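Side-chain contacts in dehydratase, IlvD/Edd family (Caulobacter crescentus, PDB 5OYN), which catalyses the magnesium- and [2Fe-2S]-dependent dehydration of D-xylonate, and with similar efficiency of D-gluconate, to the corresponding 2-dehydro-3-deoxy sugar acids: residues V120-L123 with H124-I128; I179-S182 with R183-L186; I304-D307 with D308-A312; P559-T563 with P564-I568. One frame throughout, in Å; residues are numbered along the deposited sequence.

Interaction 1: V120-L123 with H124-I128; sequences VETL and HGYPI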
loop_
_atom_site.group_PDB
_atom_site.type_symbol
_atom_site.label_atom_id
_atom_site.label_comp_id
_atom_site.label_asym_id
_atom_site.label_seq_id
_atom_site.Cartn_x
_atom_site.Cartn_y
_atom_site.Cartn_z
ATOM N N VAL A 120 -8.469 -25.341 -0.732
ATOM C CA VAL A 120 -7.733 -26.612 -0.756
ATOM C C VAL A 120 -6.931 -26.741 -2.051
ATOM O O VAL A 120 -5.767 -27.159 -2.028
ATOM C CB VAL A 120 -8.653 -27.844 -0.529
ATOM C CG1 VAL A 120 -9.654 -27.622 0.599
ATOM C CG2 VAL A 120 -9.353 -28.318 -1.808
ATOM N N GLU A 121 -7.519 -26.363 -3.193
ATOM C CA GLU A 121 -6.767 -26.376 -4.446
ATOM C C GLU A 121 -5.463 -25.591 -4.309
ATOM O O GLU A 121 -4.389 -26.085 -4.659
ATOM C CB GLU A 121 -7.614 -25.808 -5.588
ATOM C CG GLU A 121 -8.635 -26.771 -6.222
ATOM C CD GLU A 121 -8.215 -28.247 -6.205
ATOM O OE1 GLU A 121 -8.547 -28.939 -5.216
ATOM O OE2 GLU A 121 -7.590 -28.726 -7.186
ATOM N N THR A 122 -5.546 -24.369 -3.770
ATOM C CA THR A 122 -4.367 -23.525 -3.584
ATOM C C THR A 122 -3.393 -24.136 -2.581
ATOM O O THR A 122 -2.199 -24.277 -2.869
ATOM C CB THR A 122 -4.805 -22.125 -3.128
ATOM O OG1 THR A 122 -5.720 -21.573 -4.080
ATOM C CG2 THR A 122 -3.613 -21.190 -2.957
ATOM N N LEU A 123 -3.878 -24.491 -1.382
ATOM C CA LEU A 123 -2.982 -25.011 -0.344
ATOM C C LEU A 123 -2.267 -26.274 -0.803
ATOM O O LEU A 123 -1.085 -26.481 -0.499
ATOM C CB LEU A 123 -3.760 -25.304 0.933
ATOM C CG LEU A 123 -4.293 -24.138 1.754
ATOM C CD1 LEU A 123 -4.865 -24.684 3.053
ATOM C CD2 LEU A 123 -3.198 -23.141 2.026
ATOM N N HIS A 124 -2.966 -27.130 -1.541
ATOM C CA HIS A 124 -2.379 -28.385 -1.976
ATOM C C HIS A 124 -1.617 -28.263 -3.289
ATOM O O HIS A 124 -0.652 -29.007 -3.500
ATOM C CB HIS A 124 -3.474 -29.444 -2.099
ATOM C CG HIS A 124 -2.971 -30.767 -2.572
ATOM N ND1 HIS A 124 -2.193 -31.589 -1.785
ATOM C CD2 HIS A 124 -3.109 -31.400 -3.761
ATOM C CE1 HIS A 124 -1.884 -32.677 -2.466
ATOM N NE2 HIS A 124 -2.429 -32.588 -3.665
ATOM N N GLY A 125 -2.002 -27.319 -4.161
ATOM C CA GLY A 125 -1.456 -27.169 -5.499
ATOM C C GLY A 125 -0.224 -26.301 -5.663
ATOM O O GLY A 125 0.354 -26.287 -6.756
ATOM N N TYR A 126 0.210 -25.589 -4.630
ATOM C CA TYR A 126 1.346 -24.684 -4.719
ATOM C C TYR A 126 2.366 -25.045 -3.652
ATOM O O TYR A 126 2.050 -25.773 -2.707
ATOM C CB TYR A 126 0.898 -23.224 -4.551
ATOM C CG TYR A 126 0.044 -22.723 -5.690
ATOM C CD1 TYR A 126 -1.345 -22.795 -5.625
ATOM C CD2 TYR A 126 0.624 -22.189 -6.834
ATOM C CE1 TYR A 126 -2.136 -22.338 -6.670
ATOM C CE2 TYR A 126 -0.149 -21.729 -7.878
ATOM C CZ TYR A 126 -1.527 -21.802 -7.796
ATOM O OH TYR A 126 -2.301 -21.348 -8.843
ATOM N N PRO A 127 3.611 -24.569 -3.776
ATOM C CA PRO A 127 4.630 -24.967 -2.793
ATOM C C PRO A 127 4.434 -24.291 -1.447
ATOM O O PRO A 127 5.258 -23.472 -1.025
ATOM C CB PRO A 127 5.945 -24.534 -3.452
ATOM C CG PRO A 127 5.564 -23.414 -4.315
ATOM C CD PRO A 127 4.187 -23.737 -4.842
ATOM N N ILE A 128 3.341 -24.634 -0.767
ATOM C CA ILE A 128 2.950 -24.013 0.492
ATOM C C ILE A 128 3.154 -25.024 1.610
ATOM O O ILE A 128 2.720 -26.179 1.498
ATOM C CB ILE A 128 1.494 -23.524 0.434
ATOM C CG1 ILE A 128 1.380 -22.368 -0.563
ATOM C CG2 ILE A 128 0.994 -23.109 1.818
ATOM C CD1 ILE A 128 -0.021 -22.170 -1.092
#

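Interaction 2: I179-S182 with R183-L186; sequences IWRS and RRKL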
loop_
_atom_site.group_PDB
_atom_site.type_symbol
_atom_site.label_atom_id
_atom_site.label_comp_id
_atom_site.label_asym_id
_atom_site.label_seq_id
_atom_site.Cartn_x
_atom_site.Cartn_y
_atom_site.Cartn_z
ATOM N N ILE A 179 -30.715 -3.646 13.534
ATOM C CA ILE A 179 -31.670 -3.821 12.443
ATOM C C ILE A 179 -32.962 -4.455 12.955
ATOM O O ILE A 179 -34.062 -3.984 12.646
ATOM C CB ILE A 179 -31.054 -4.651 11.304
ATOM C CG1 ILE A 179 -29.761 -4.001 10.776
ATOM C CG2 ILE A 179 -32.068 -4.851 10.183
ATOM C CD1 ILE A 179 -29.861 -2.522 10.460
ATOM N N TRP A 180 -32.852 -5.534 13.743
ATOM C CA TRP A 180 -34.049 -6.230 14.221
ATOM C C TRP A 180 -34.841 -5.385 15.209
ATOM O O TRP A 180 -36.075 -5.412 15.188
ATOM C CB TRP A 180 -33.679 -7.566 14.856
ATOM C CG TRP A 180 -32.472 -8.185 14.260
ATOM C CD1 TRP A 180 -31.359 -8.625 14.925
ATOM C CD2 TRP A 180 -32.238 -8.434 12.875
ATOM N NE1 TRP A 180 -30.443 -9.128 14.034
ATOM C CE2 TRP A 180 -30.955 -9.018 12.767
ATOM C CE3 TRP A 180 -32.982 -8.220 11.712
ATOM C CZ2 TRP A 180 -30.408 -9.403 11.540
ATOM C CZ3 TRP A 180 -32.426 -8.594 10.483
ATOM C CH2 TRP A 180 -31.157 -9.184 10.412
ATOM N N ARG A 181 -34.161 -4.635 16.094
ATOM C CA ARG A 181 -34.883 -3.722 16.983
ATOM C C ARG A 181 -35.498 -2.565 16.212
ATOM O O ARG A 181 -36.549 -2.053 16.597
ATOM C CB ARG A 181 -33.974 -3.167 18.088
ATOM C CG ARG A 181 -33.191 -4.220 18.839
ATOM C CD ARG A 181 -32.770 -3.811 20.248
ATOM N NE ARG A 181 -32.620 -5.022 21.069
ATOM C CZ ARG A 181 -31.545 -5.332 21.796
ATOM N NH1 ARG A 181 -30.495 -4.506 21.842
ATOM N NH2 ARG A 181 -31.522 -6.475 22.489
ATOM N N SER A 182 -34.867 -2.132 15.130
ATOM C CA SER A 182 -35.414 -1.003 14.401
ATOM C C SER A 182 -36.546 -1.416 13.484
ATOM O O SER A 182 -37.380 -0.569 13.146
ATOM C CB SER A 182 -34.314 -0.289 13.605
ATOM O OG SER A 182 -33.577 0.565 14.469
ATOM N N ARG A 183 -36.583 -2.689 13.067
ATOM C CA ARG A 183 -37.738 -3.200 12.335
ATOM C C ARG A 183 -39.003 -3.120 13.186
ATOM O O ARG A 183 -40.097 -2.881 12.661
ATOM C CB ARG A 183 -37.480 -4.640 11.875
ATOM C CG ARG A 183 -36.620 -4.757 10.618
ATOM C CD ARG A 183 -37.071 -5.889 9.700
ATOM N NE ARG A 183 -36.240 -7.089 9.820
ATOM C CZ ARG A 183 -35.937 -7.926 8.821
ATOM N NH1 ARG A 183 -36.385 -7.725 7.589
ATOM N NH2 ARG A 183 -35.181 -8.988 9.055
ATOM N N ARG A 184 -38.866 -3.278 14.503
ATOM C CA ARG A 184 -40.018 -3.251 15.392
ATOM C C ARG A 184 -40.490 -1.830 15.659
ATOM O O ARG A 184 -41.698 -1.572 15.704
ATOM C CB ARG A 184 -39.673 -3.962 16.701
ATOM C CG ARG A 184 -39.317 -5.423 16.486
ATOM C CD ARG A 184 -39.147 -6.147 17.796
ATOM N NE ARG A 184 -38.027 -7.081 17.762
ATOM C CZ ARG A 184 -37.018 -7.056 18.626
ATOM N NH1 ARG A 184 -36.994 -6.138 19.594
ATOM N NH2 ARG A 184 -36.037 -7.948 18.526
ATOM N N LYS A 185 -39.557 -0.898 15.836
ATOM C CA LYS A 185 -39.943 0.477 16.128
ATOM C C LYS A 185 -40.478 1.191 14.893
ATOM O O LYS A 185 -41.339 2.065 15.009
ATOM C CB LYS A 185 -38.754 1.217 16.728
ATOM C CG LYS A 185 -38.051 0.415 17.814
ATOM C CD LYS A 185 -37.476 1.320 18.887
ATOM C CE LYS A 185 -35.998 1.026 19.122
ATOM N NZ LYS A 185 -35.760 0.322 20.413
ATOM N N LEU A 186 -40.002 0.822 13.706
ATOM C CA LEU A 186 -40.560 1.394 12.486
ATOM C C LEU A 186 -41.976 0.903 12.240
ATOM O O LEU A 186 -42.814 1.656 11.727
ATOM C CB LEU A 186 -39.678 1.057 11.290
ATOM C CG LEU A 186 -40.119 1.652 9.956
ATOM C CD1 LEU A 186 -39.712 3.120 9.866
ATOM C CD2 LEU A 186 -39.536 0.859 8.793
#

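Interaction 3: I304-D307 with D308-A312; sequences ITAD and DWRAA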
loop_
_atom_site.group_PDB
_atom_site.type_symbol
_atom_site.label_atom_id
_atom_site.label_comp_id
_atom_site.label_asym_id
_atom_site.label_seq_id
_atom_site.Cartn_x
_atom_site.Cartn_y
_atom_site.Cartn_z
ATOM N N ILE A 304 -20.063 -35.278 15.327
ATOM C CA ILE A 304 -20.731 -34.530 16.383
ATOM C C ILE A 304 -22.224 -34.704 16.213
ATOM O O ILE A 304 -22.788 -34.342 15.171
ATOM C CB ILE A 304 -20.344 -33.050 16.395
ATOM C CG1 ILE A 304 -18.856 -32.937 16.704
ATOM C CG2 ILE A 304 -21.160 -32.319 17.450
ATOM C CD1 ILE A 304 -18.486 -31.668 17.375
ATOM N N THR A 305 -22.858 -35.237 17.249
ATOM C CA THR A 305 -24.222 -35.730 17.226
ATOM C C THR A 305 -25.102 -34.837 18.082
ATOM O O THR A 305 -24.620 -34.055 18.910
ATOM C CB THR A 305 -24.267 -37.178 17.737
ATOM O OG1 THR A 305 -23.766 -37.227 19.081
ATOM C CG2 THR A 305 -23.403 -38.071 16.875
ATOM N N ALA A 306 -26.415 -34.988 17.895
ATOM C CA ALA A 306 -27.363 -34.200 18.669
ATOM C C ALA A 306 -27.127 -34.344 20.166
ATOM O O ALA A 306 -27.452 -33.430 20.935
ATOM C CB ALA A 306 -28.792 -34.598 18.301
ATOM N N ASP A 307 -26.530 -35.448 20.600
ATOM C CA ASP A 307 -26.266 -35.587 22.024
ATOM C C ASP A 307 -25.099 -34.723 22.474
ATOM O O ASP A 307 -25.060 -34.291 23.632
ATOM C CB ASP A 307 -26.028 -37.054 22.366
ATOM C CG ASP A 307 -27.320 -37.778 22.690
ATOM O OD1 ASP A 307 -28.182 -37.179 23.390
ATOM O OD2 ASP A 307 -27.474 -38.932 22.226
ATOM N N ASP A 308 -24.163 -34.437 21.573
ATOM C CA ASP A 308 -23.088 -33.521 21.922
ATOM C C ASP A 308 -23.606 -32.112 22.207
ATOM O O ASP A 308 -23.002 -31.395 23.013
ATOM C CB ASP A 308 -22.050 -33.522 20.816
ATOM C CG ASP A 308 -21.359 -34.860 20.695
ATOM O OD1 ASP A 308 -20.708 -35.272 21.690
ATOM O OD2 ASP A 308 -21.487 -35.503 19.623
ATOM N N TRP A 309 -24.735 -31.716 21.606
ATOM C CA TRP A 309 -25.328 -30.420 21.931
ATOM C C TRP A 309 -26.128 -30.461 23.231
ATOM O O TRP A 309 -26.047 -29.520 24.031
ATOM C CB TRP A 309 -26.210 -29.926 20.780
ATOM C CG TRP A 309 -25.459 -29.757 19.495
ATOM C CD1 TRP A 309 -25.537 -30.558 18.391
ATOM C CD2 TRP A 309 -24.494 -28.741 19.186
ATOM N NE1 TRP A 309 -24.681 -30.103 17.409
ATOM C CE2 TRP A 309 -24.028 -28.991 17.873
ATOM C CE3 TRP A 309 -23.975 -27.645 19.889
ATOM C CZ2 TRP A 309 -23.080 -28.177 17.248
ATOM C CZ3 TRP A 309 -23.036 -26.845 19.272
ATOM C CH2 TRP A 309 -22.599 -27.111 17.964
ATOM N N ARG A 310 -26.920 -31.526 23.455
ATOM C CA ARG A 310 -27.641 -31.666 24.725
ATOM C C ARG A 310 -26.700 -31.632 25.916
ATOM O O ARG A 310 -27.073 -31.147 26.991
ATOM C CB ARG A 310 -28.460 -32.966 24.768
ATOM C CG ARG A 310 -29.574 -33.048 23.749
ATOM C CD ARG A 310 -30.198 -34.413 23.516
ATOM N NE ARG A 310 -31.510 -34.191 22.921
ATOM C CZ ARG A 310 -31.935 -34.775 21.806
ATOM N NH1 ARG A 310 -31.154 -35.648 21.166
ATOM N NH2 ARG A 310 -33.148 -34.481 21.333
ATOM N N ALA A 311 -25.486 -32.150 25.747
ATOM C CA ALA A 311 -24.490 -32.096 26.810
ATOM C C ALA A 311 -24.325 -30.686 27.372
ATOM O O ALA A 311 -24.205 -30.506 28.594
ATOM C CB ALA A 311 -23.156 -32.614 26.273
ATOM N N ALA A 312 -24.340 -29.673 26.496
ATOM C CA ALA A 312 -24.013 -28.297 26.844
ATOM C C ALA A 312 -25.227 -27.426 27.157
ATOM O O ALA A 312 -25.053 -26.253 27.495
ATOM C CB ALA A 312 -23.209 -27.659 25.708
#

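Interaction 4: P559-T563 with P564-I568; sequences PATMT and PWQEI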
loop_
_atom_site.group_PDB
_atom_site.type_symbol
_atom_site.label_atom_id
_atom_site.label_comp_id
_atom_site.label_asym_id
_atom_site.label_seq_id
_atom_site.Cartn_x
_atom_site.Cartn_y
_atom_site.Cartn_z
ATOM N N PRO A 559 -37.761 -21.905 -5.568
ATOM C CA PRO A 559 -37.291 -21.239 -6.794
ATOM C C PRO A 559 -36.297 -22.079 -7.584
ATOM O O PRO A 559 -35.478 -22.813 -7.021
ATOM C CB PRO A 559 -36.636 -19.958 -6.268
ATOM C CG PRO A 559 -37.293 -19.713 -4.946
ATOM C CD PRO A 559 -37.521 -21.078 -4.371
ATOM N N ALA A 560 -36.376 -21.953 -8.907
ATOM C CA ALA A 560 -35.470 -22.667 -9.791
ATOM C C ALA A 560 -34.019 -22.261 -9.531
ATOM O O ALA A 560 -33.723 -21.180 -9.011
ATOM C CB ALA A 560 -35.827 -22.396 -11.252
ATOM N N THR A 561 -33.109 -23.160 -9.899
ATOM C CA THR A 561 -31.685 -22.873 -9.834
ATOM C C THR A 561 -31.328 -21.737 -10.788
ATOM O O THR A 561 -31.874 -21.636 -11.892
ATOM C CB THR A 561 -30.905 -24.144 -10.163
ATOM O OG1 THR A 561 -31.220 -25.150 -9.183
ATOM C CG2 THR A 561 -29.386 -23.886 -10.204
ATOM N N MET A 562 -30.416 -20.857 -10.348
ATOM C CA MET A 562 -30.127 -19.613 -11.056
ATOM C C MET A 562 -28.704 -19.494 -11.577
ATOM O O MET A 562 -28.503 -18.862 -12.615
ATOM C CB MET A 562 -30.405 -18.410 -10.148
ATOM C CG MET A 562 -31.864 -18.260 -9.761
ATOM S SD MET A 562 -32.972 -18.114 -11.187
ATOM C CE MET A 562 -34.575 -18.471 -10.408
ATOM N N THR A 563 -27.716 -20.061 -10.891
ATOM C CA THR A 563 -26.319 -19.891 -11.253
ATOM C C THR A 563 -25.635 -21.244 -11.329
ATOM O O THR A 563 -26.048 -22.188 -10.654
ATOM C CB THR A 563 -25.559 -19.025 -10.233
ATOM O OG1 THR A 563 -25.395 -19.765 -9.015
ATOM C CG2 THR A 563 -26.292 -17.713 -9.947
ATOM N N PRO A 564 -24.571 -21.359 -12.127
ATOM C CA PRO A 564 -23.785 -22.607 -12.109
ATOM C C PRO A 564 -23.462 -23.109 -10.711
ATOM O O PRO A 564 -23.555 -24.314 -10.469
ATOM C CB PRO A 564 -22.514 -22.228 -12.891
ATOM C CG PRO A 564 -22.967 -21.161 -13.842
ATOM C CD PRO A 564 -24.131 -20.432 -13.189
ATOM N N TRP A 565 -23.092 -22.236 -9.773
ATOM C CA TRP A 565 -22.696 -22.759 -8.471
ATOM C C TRP A 565 -23.902 -23.279 -7.702
ATOM O O TRP A 565 -23.778 -24.231 -6.921
ATOM C CB TRP A 565 -21.943 -21.696 -7.670
ATOM C CG TRP A 565 -21.682 -22.102 -6.268
ATOM C CD1 TRP A 565 -22.177 -21.512 -5.140
ATOM C CD2 TRP A 565 -20.885 -23.208 -5.823
ATOM N NE1 TRP A 565 -21.738 -22.180 -4.016
ATOM C CE2 TRP A 565 -20.939 -23.223 -4.407
ATOM C CE3 TRP A 565 -20.135 -24.190 -6.479
ATOM C CZ2 TRP A 565 -20.273 -24.184 -3.637
ATOM C CZ3 TRP A 565 -19.461 -25.143 -5.706
ATOM C CH2 TRP A 565 -19.538 -25.130 -4.301
ATOM N N GLN A 566 -25.079 -22.696 -7.930
ATOM C CA GLN A 566 -26.267 -23.169 -7.230
ATOM C C GLN A 566 -26.641 -24.584 -7.666
ATOM O O GLN A 566 -27.079 -25.397 -6.841
ATOM C CB GLN A 566 -27.425 -22.203 -7.456
ATOM C CG GLN A 566 -27.299 -20.906 -6.687
ATOM C CD GLN A 566 -28.411 -19.945 -7.022
ATOM O OE1 GLN A 566 -29.463 -20.355 -7.511
ATOM N NE2 GLN A 566 -28.190 -18.658 -6.767
ATOM N N GLU A 567 -26.470 -24.900 -8.956
ATOM C CA GLU A 567 -26.693 -26.267 -9.413
ATOM C C GLU A 567 -25.780 -27.242 -8.678
ATOM O O GLU A 567 -26.235 -28.277 -8.170
ATOM C CB GLU A 567 -26.482 -26.371 -10.922
ATOM C CG GLU A 567 -26.395 -27.816 -11.402
ATOM C CD GLU A 567 -27.032 -28.048 -12.764
ATOM O OE1 GLU A 567 -26.861 -29.164 -13.314
ATOM O OE2 GLU A 567 -27.694 -27.120 -13.284
ATOM N N ILE A 568 -24.487 -26.923 -8.598
ATOM C CA ILE A 568 -23.569 -27.782 -7.857
ATOM C C ILE A 568 -23.974 -27.847 -6.397
ATOM O O ILE A 568 -24.041 -28.932 -5.809
ATOM C CB ILE A 568 -22.122 -27.293 -7.997
ATOM C CG1 ILE A 568 -21.625 -27.496 -9.424
ATOM C CG2 ILE A 568 -21.236 -28.001 -6.979
ATOM C CD1 ILE A 568 -20.665 -26.416 -9.863
HETATM O O HOH W 1 -32.347 -19.592 -6.743
#

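Interaction 1: V120-L123 with H124-I128
Tyr126 turns the edge of its ring to Thr122, one turn back, where helix 109-125 gives way to the loop before strand 130-135. Thr122 CA lies in the ring plane, and the CD1 corner meets both Thr122 O at 3.2 Å and the methyl CG2 of Thr122 at 3.9 Å. With OG1 of Thr122 beside the backbone N (chi1 -56°) and bonded back to Gly118 O, the methyl CG2 is left opposite that N and faces the ring. Ile128 returns to the same carbonyl after the inverse gamma turn centred on Pro127: its CD1 comes within 3.5 Å of Thr122 O, while its other branch, CG2, lies across Leu123 CD2 at 4.2 Å. Leu123 and Thr122 also pack on Phe94 of strand 90-95, so the helix end is seated on the parallel sheet within a beta-alpha-beta crossover. The last full helical bond, Gly125 N to Glu121 O at 2.7 Å, is followed by a weak one from Tyr126 N to Thr122 O at 3.3 Å. Thr122 O, with the two CD1 atoms against it, takes a second weak bond from Gly125 N. Arg19 gathers the carbonyls of His124 and Ile128 beyond it. The buried polar ends find partners on the second subunit, Tyr126 OH at Phe100 N and Glu121 in a salt bridge with Arg104, so this helix end probably depends on the assembly to satisfy them.

Interaction 2: I179-S182 with R183-L186
Trp180 and Arg183 run side by side along helix 177-187, in the N-terminal family region of this IlvD/Edd enzyme, and form the close-packed flank of the contact. Arg183 NH2 comes up to the edge of the indole, near its plane and 3.1 Å from CZ3, with the guanidinium turned 32° from the ring. It therefore lies beside the ring and does not stack on it. Bends at chi2 and chi3 (-143° and -101°) swing the arginine back along the indole, and its charge is met by Asp31 and the terminal carboxylate of His600, both of the second subunit. Trp180 itself is fixed by NE1 bonding Thr501, and it stands about 6 Å, side chain to side chain, from the magnesium ligand Glu472. Backbone bonds from Arg183 N to Ile179 O (2.9 Å) and from Leu186 N to Ser182 O (3.0 Å) hold the helix itself.

The other flank is looser and partly exposed. Lys185 lays its CG against Arg181 O, and its NZ stays 6.2 Å from Arg181 NE, with no bond between them. Arg181 and Arg184 gather about Asp503, to which Arg184 makes a salt bridge and Arg181 a long, weak ion pair. On its way there the Arg184 guanidinium has Trp180 O over one face, 3.6 Å from its plane and displaced toward its rim.

Interaction 3: I304-D307 with D308-A312
The start of helix 306-312 carries a motif resembling one half of a capping box, in which the Asp308 carboxylate reaches back to Thr305. Asp308 OD2 takes the backbone N-H of Thr305 at 2.8 Å through its anti lone pair, in an almost straight bond (177°). The same oxygen receives Thr305 OG1 at 2.9 Å, this time from above the carboxylate plane. A chi1 of 60° wedges the hydroxyl between the backbone N and carbonyl carbon of Thr305, which brings it round to OD2. Asp308 N bonds Thr305 O at 2.7 Å rather than the Thr305 hydroxyl, so the reciprocal bond of a full capping box is not made. Lys270 of helix 270-282 adds a salt bridge to OD2. With only a methyl group in place of the Asp308 carboxylate, as in alanine, Lys270 would probably lose this counter-charge and the Thr305 hydroxyl would be freer to turn.

On the buried side Ile304 CG2 touches Asp308 CB, and beyond it Trp309 packs on helices 270-282 and 289-299. On the solvent side Asp307 and Arg310 approach obliquely without a salt bridge: Asp307 OD1 lies 3.4 Å from Arg310 CD but 4.0 Å from Arg310 NH1.

Interaction 4: P559-T563 with P564-I568
Pro564 follows Thr563 directly and opens helix 564-572, with Thr563 as its N-cap. A proline suits this first turn, where no backbone N-H is needed for a helical bond. Trp565 swings its indole away from the loop, with CG opposite the backbone N (chi1 172°), and packs on helix 109-125 of its own chain, NE1 bonding Leu110 O.

Gln566 then turns back over the loop. Its backbone N gives the capping bond to Thr563 OG1 at 3.1 Å, while the extended side chain crosses Thr563 obliquely, CG passing 3.2 Å from OG1. At its end OE1 accepts Met562 N at 3.0 Å, the donor standing above the amide plane, and it also accepts from a water that bridges to Ala560 O. Were Gln566 a leucine, Met562 N and that water would probably lose their shared acceptor, leaving the loop less firmly tied to the helix.

Glu567 N bonds Thr563 O at 3.2 Å, nearly in line with the carbonyl, and Glu567 CB meets the methyl CG2 of Thr561 at 3.9 Å. The Glu567 carboxylate goes to Lys587 and Tyr588 of the second subunit.

Thr563 OG1 accepts from Gln566 N and also bonds Glu121 of the second subunit, so that one threonine couples helix start and subunit interface.

Overall arrangement
The four contacts come in series along the chain and are spread through it, with centres 28 to 45 Å apart and without direct contact. Interactions 1, 2 and 3 belong to the N-terminal family region, on helices 109-125, 177-187 and 306-312; interaction 4 begins helix 564-572 in the C-terminal one. Interactions 1 and 2 lie on opposite sides of the chain's centre. The nearest atoms of interactions 1 and 4 are about 11 Å apart within a chain, yet Glu121 of one subunit bonds Thr563 of the other, joining the two contacts across the interface. Three contacts thus sit at the subunit interface, interaction 2 also near the magnesium site, whereas interaction 3 touches no other chain.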